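Local coordinates for protein Abbfa_003403 (Acinetobacter baumannii, PDB 4ZXH) that probably builds part of a peptide product without a ribosome, as a four-domain synthetase with condensation, adenylation, phosphopantetheine-bearing carrier and thioesterase domains, at residues 976-981 with 1042-1047; 995-1000 with 1036-1041. All blocks are in the same frame, centred on the assembly; numbering follows the deposited sequence.

Contact 1 of 2, residues 976-981 with 1042-1047; sequences DPIEIE and EIIREN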
# COMPACT_ATOMS: atom_id res chain seq x y z
N ASP A 976 18.69 -1.97 -23.89
CA ASP A 976 19.15 -0.78 -24.59
C ASP A 976 20.26 -0.11 -23.76
O ASP A 976 20.60 -0.61 -22.68
CB ASP A 976 17.95 0.15 -24.87
CG ASP A 976 17.32 0.73 -23.62
OD1 ASP A 976 17.76 0.38 -22.50
OD2 ASP A 976 16.37 1.53 -23.75
N PRO A 977 20.86 0.99 -24.27
CA PRO A 977 21.92 1.63 -23.47
C PRO A 977 21.53 2.05 -22.03
O PRO A 977 22.36 2.01 -21.13
CB PRO A 977 22.27 2.86 -24.32
CG PRO A 977 22.06 2.40 -25.74
CD PRO A 977 20.84 1.49 -25.66
N ILE A 978 20.29 2.48 -21.81
CA ILE A 978 19.89 2.88 -20.47
C ILE A 978 19.88 1.68 -19.52
O ILE A 978 20.39 1.74 -18.41
CB ILE A 978 18.50 3.54 -20.48
CG1 ILE A 978 18.58 4.99 -20.98
CG2 ILE A 978 17.87 3.46 -19.10
CD1 ILE A 978 17.24 5.67 -21.08
N GLU A 979 19.32 0.57 -19.96
CA GLU A 979 19.29 -0.58 -19.07
C GLU A 979 20.70 -1.17 -18.90
O GLU A 979 21.01 -1.69 -17.82
CB GLU A 979 18.29 -1.63 -19.58
CG GLU A 979 16.86 -1.10 -19.66
CD GLU A 979 15.89 -2.12 -20.22
OE1 GLU A 979 16.33 -3.17 -20.73
OE2 GLU A 979 14.67 -1.86 -20.14
N ILE A 980 21.56 -1.07 -19.91
CA ILE A 980 22.95 -1.51 -19.76
C ILE A 980 23.67 -0.72 -18.66
O ILE A 980 24.32 -1.31 -17.79
CB ILE A 980 23.73 -1.42 -21.08
CG1 ILE A 980 23.19 -2.46 -22.06
CG2 ILE A 980 25.21 -1.65 -20.85
CD1 ILE A 980 23.83 -2.44 -23.44
N GLU A 981 23.52 0.61 -18.66
CA GLU A 981 24.15 1.45 -17.65
C GLU A 981 23.60 1.20 -16.23
O GLU A 981 24.35 1.20 -15.26
CB GLU A 981 23.99 2.92 -18.01
CG GLU A 981 24.60 3.86 -16.98
CD GLU A 981 25.95 4.43 -17.39
OE1 GLU A 981 26.14 4.74 -18.59
OE2 GLU A 981 26.84 4.55 -16.50
N GLU A 1042 12.43 2.99 -17.46
CA GLU A 1042 11.29 3.62 -18.13
C GLU A 1042 11.19 5.09 -17.71
O GLU A 1042 10.92 5.97 -18.55
CB GLU A 1042 9.98 2.88 -17.84
CG GLU A 1042 9.95 1.45 -18.37
CD GLU A 1042 8.72 0.65 -17.95
OE1 GLU A 1042 7.87 1.17 -17.19
OE2 GLU A 1042 8.60 -0.51 -18.39
N ILE A 1043 11.41 5.36 -16.43
CA ILE A 1043 11.38 6.71 -15.88
C ILE A 1043 12.44 7.61 -16.51
O ILE A 1043 12.16 8.74 -16.91
CB ILE A 1043 11.59 6.68 -14.36
CG1 ILE A 1043 10.33 6.16 -13.68
CG2 ILE A 1043 11.96 8.06 -13.82
CD1 ILE A 1043 9.08 6.85 -14.16
N ILE A 1044 13.66 7.10 -16.59
CA ILE A 1044 14.75 7.85 -17.18
C ILE A 1044 14.54 8.05 -18.68
O ILE A 1044 14.87 9.10 -19.24
CB ILE A 1044 16.07 7.13 -16.92
CG1 ILE A 1044 16.40 7.19 -15.44
CG2 ILE A 1044 17.18 7.73 -17.72
CD1 ILE A 1044 17.64 6.40 -15.08
N ARG A 1045 13.97 7.03 -19.32
CA ARG A 1045 13.72 7.02 -20.77
C ARG A 1045 12.74 8.12 -21.19
O ARG A 1045 12.83 8.64 -22.31
CB ARG A 1045 13.20 5.66 -21.19
CG ARG A 1045 13.11 5.44 -22.67
CD ARG A 1045 12.80 3.98 -23.01
NE ARG A 1045 13.90 3.10 -22.61
CZ ARG A 1045 13.81 2.18 -21.65
NH1 ARG A 1045 12.68 2.01 -20.98
NH2 ARG A 1045 14.86 1.43 -21.36
N GLU A 1046 11.81 8.45 -20.28
CA GLU A 1046 10.80 9.48 -20.51
C GLU A 1046 11.42 10.85 -20.74
O GLU A 1046 10.88 11.67 -21.48
CB GLU A 1046 9.83 9.58 -19.33
CG GLU A 1046 8.72 8.55 -19.28
CD GLU A 1046 7.90 8.61 -17.99
OE1 GLU A 1046 8.14 9.53 -17.16
OE2 GLU A 1046 7.03 7.73 -17.80
N ASN A 1047 12.55 11.10 -20.08
CA ASN A 1047 13.26 12.37 -20.21
C ASN A 1047 14.12 12.41 -21.46
O ASN A 1047 15.26 11.94 -21.44
CB ASN A 1047 14.12 12.61 -18.97
CG ASN A 1047 14.82 13.96 -19.00
OD1 ASN A 1047 14.82 14.67 -20.01
ND2 ASN A 1047 15.42 14.32 -17.88
O HOH W 1 13.23 0.13 -19.06
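Arg1045 reaches across from helix 1037-1046 to the start of helix 977-990. Its CB lies against the tip of Ile978, 4.0 Å from CD1; the same methyl also sits 3.8 Å from Arg1045 CA. CG stands anti to the backbone N (chi1 -171°), and the chain runs on extended until it bends at chi3, which swings the guanidinium over toward Asp976. NE then makes a weak bond to Asp976 OD2, and NH2 grips that same oxygen at 2.8 Å. This second bond is bent, with 139° at the hydrogen, and enters on the syn side of the carboxylate, somewhat out of its plane. NH2 also has a weak bond to OD1, while NH1 turns to a water that it shares with Glu979 OE2.

In the carrier domain, a small helical bundle, this salt bridge ties the first helix to the last; the axes of the short segments here make 131° with each other and come within 10.2 Å. Asp976 does double duty: it is the N-cap of helix 977-990, OD1 accepting from Glu979 N in a nearly straight bond of 3.0 Å, so the cap and the arginine hold the carboxylate from two directions. Glu979 lends a longer ion pair, OE2 lying 3.5 Å from Arg1045 NH2 with its carboxylate steeply turned to the guanidinium, but it is also bridged to Arg975. Arg1045 NH1 has a further salt bridge to Asp1230 of the thioesterase domain. Beside the charges, Ile978 CD1 packs on Ile1044 CG2 at 3.9 Å, and Phe1022 of helix 1008-1022 touches Ile1044 as well.

Contact 2 of 2, residues 995-1000 with 1036-1041; sequences VGIHDD and TVERLG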
# COMPACT_ATOMS: atom_id res chain seq x y z
N VAL A 995 22.92 -9.05 -12.95
CA VAL A 995 21.66 -8.44 -12.55
C VAL A 995 20.71 -8.34 -13.72
O VAL A 995 21.05 -7.81 -14.77
CB VAL A 995 21.88 -7.03 -11.95
CG1 VAL A 995 20.59 -6.25 -11.90
CG2 VAL A 995 22.49 -7.13 -10.55
N GLY A 996 19.50 -8.86 -13.52
CA GLY A 996 18.49 -8.81 -14.55
C GLY A 996 17.62 -7.60 -14.34
O GLY A 996 17.52 -7.10 -13.23
N ILE A 997 16.95 -7.15 -15.39
CA ILE A 997 16.19 -5.91 -15.32
C ILE A 997 14.96 -5.99 -14.41
O ILE A 997 14.32 -4.97 -14.17
CB ILE A 997 15.76 -5.46 -16.72
CG1 ILE A 997 14.73 -6.42 -17.31
CG2 ILE A 997 16.99 -5.33 -17.64
CD1 ILE A 997 14.22 -5.99 -18.66
N HIS A 998 14.64 -7.16 -13.87
CA HIS A 998 13.53 -7.30 -12.93
C HIS A 998 13.98 -7.57 -11.49
O HIS A 998 13.16 -7.79 -10.61
CB HIS A 998 12.57 -8.39 -13.39
CG HIS A 998 11.89 -8.06 -14.68
ND1 HIS A 998 11.77 -8.96 -15.72
CD2 HIS A 998 11.34 -6.90 -15.11
CE1 HIS A 998 11.16 -8.37 -16.73
NE2 HIS A 998 10.88 -7.13 -16.39
N ASP A 999 15.28 -7.55 -11.26
CA ASP A 999 15.81 -7.73 -9.92
C ASP A 999 15.67 -6.44 -9.15
O ASP A 999 16.01 -5.37 -9.65
CB ASP A 999 17.29 -8.16 -9.95
CG ASP A 999 17.46 -9.58 -10.46
OD1 ASP A 999 16.46 -10.33 -10.48
OD2 ASP A 999 18.59 -9.95 -10.85
N ASP A 1000 15.15 -6.55 -7.94
CA ASP A 1000 14.90 -5.39 -7.10
C ASP A 1000 16.15 -5.01 -6.30
O ASP A 1000 16.83 -5.85 -5.69
CB ASP A 1000 13.71 -5.68 -6.18
CG ASP A 1000 13.33 -4.49 -5.32
OD1 ASP A 1000 14.12 -4.11 -4.42
OD2 ASP A 1000 12.22 -3.95 -5.54
N THR A 1036 13.55 -1.57 -9.68
CA THR A 1036 14.17 -2.50 -10.62
C THR A 1036 14.77 -1.71 -11.77
O THR A 1036 14.40 -0.56 -11.98
CB THR A 1036 13.18 -3.49 -11.20
OG1 THR A 1036 12.28 -2.78 -12.07
CG2 THR A 1036 12.42 -4.23 -10.09
N VAL A 1037 15.68 -2.33 -12.51
CA VAL A 1037 16.29 -1.63 -13.65
C VAL A 1037 15.23 -1.31 -14.70
O VAL A 1037 15.23 -0.22 -15.28
CB VAL A 1037 17.41 -2.44 -14.28
CG1 VAL A 1037 17.88 -1.77 -15.55
CG2 VAL A 1037 18.57 -2.57 -13.30
N GLU A 1038 14.31 -2.24 -14.92
CA GLU A 1038 13.27 -1.99 -15.91
C GLU A 1038 12.49 -0.73 -15.57
O GLU A 1038 12.35 0.17 -16.41
CB GLU A 1038 12.30 -3.16 -16.03
CG GLU A 1038 11.43 -3.08 -17.29
CD GLU A 1038 10.05 -3.66 -17.10
OE1 GLU A 1038 9.49 -3.51 -15.99
OE2 GLU A 1038 9.52 -4.27 -18.05
N ARG A 1039 11.98 -0.68 -14.34
CA ARG A 1039 11.06 0.37 -13.96
C ARG A 1039 11.75 1.72 -13.91
O ARG A 1039 11.19 2.73 -14.33
CB ARG A 1039 10.41 0.03 -12.61
CG ARG A 1039 9.25 -0.93 -12.78
CD ARG A 1039 8.75 -1.57 -11.49
NE ARG A 1039 8.36 -0.64 -10.42
CZ ARG A 1039 7.45 0.32 -10.53
NH1 ARG A 1039 6.83 0.56 -11.69
NH2 ARG A 1039 7.18 1.07 -9.49
N LEU A 1040 12.98 1.74 -13.42
CA LEU A 1040 13.73 2.99 -13.30
C LEU A 1040 14.12 3.45 -14.69
O LEU A 1040 14.13 4.64 -14.98
CB LEU A 1040 14.96 2.79 -12.41
CG LEU A 1040 15.93 3.94 -12.14
CD1 LEU A 1040 15.26 5.10 -11.41
CD2 LEU A 1040 17.08 3.39 -11.33
N GLY A 1041 14.43 2.48 -15.55
CA GLY A 1041 14.81 2.75 -16.92
C GLY A 1041 13.68 3.40 -17.70
O GLY A 1041 13.95 4.27 -18.52
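With CG anti to the backbone N (chi1 -166°) and a bend at chi2, the side chain of Glu1038 is carried alongside the imidazole of His998, whose own CG stands anti to its carbonyl carbon (chi1 -65°). The carboxylate comes to the edge of the ring, its plane almost perpendicular to it, and OE2 stops 3.6 Å from His998 NE2. Ile997 CG1 lies over one face of the same ring, 3.9 Å above its centre. Lys926 NZ lies in a long, weak ion pair with Glu1038 OE1.

Next to these side chains the backbones are joined. Glu1038 N donates to Ile997 O at 2.8 Å, the acceptor being met in the carbonyl plane on a lone pair. Ile997 sits within a type I beta turn from Gly996 to Asp999, in the long loop that joins the first two helices of the carrier domain. The loop is thus fastened to the last helix by the N-H of Glu1038, one of the first-turn N-H groups of helix 1037-1046 that have no helical carbonyl a turn back to bond to. Thr1036 is the N-cap there: its OG1 accepts from Arg1039 N at 3.1 Å, while its CB rests 3.5 Å from Ile997 O and its CG2 methyl faces His998 O. Thr1036 CA also makes a CA-H...O contact with Asp999 O, and the Asp999 carboxylate folds back to accept from Gly996 N, which comes from above its plane.

On the inner side, Val1037 puts CG1 4.2 Å from Ile997 CG2, while its CG2 approaches Val995 CG1 more loosely. Leu982 and Phe986 of helix 977-990 also touch Val1037. Asp1000 OD1 accepts from the backbone N of Phe1002 and Glu1003, and OD2 is hydrogen-bonded to Ser1035 OG.

Overall arrangement
Both contacts use helix 1037-1046, contact 2 at its start and contact 1 near its end, and their centres are 10 Å apart. Along the chain the order is 976-981, 995-1000, 1036-1041, 1042-1047, so contact 2 falls within the span that contact 1 brackets. They meet directly: Ile978 CG2 packs 3.8 Å from Gly1041 CA, and Glu979 OE1 lies as close to Ile997 CG2. The last helix is thus held to both the first helix and the following loop of the carrier domain. Contact 1 borders the thioesterase through Asp1230, while the Asp1000 side chain of contact 2 is about 10 Å from the bound 4'-phosphopantetheine.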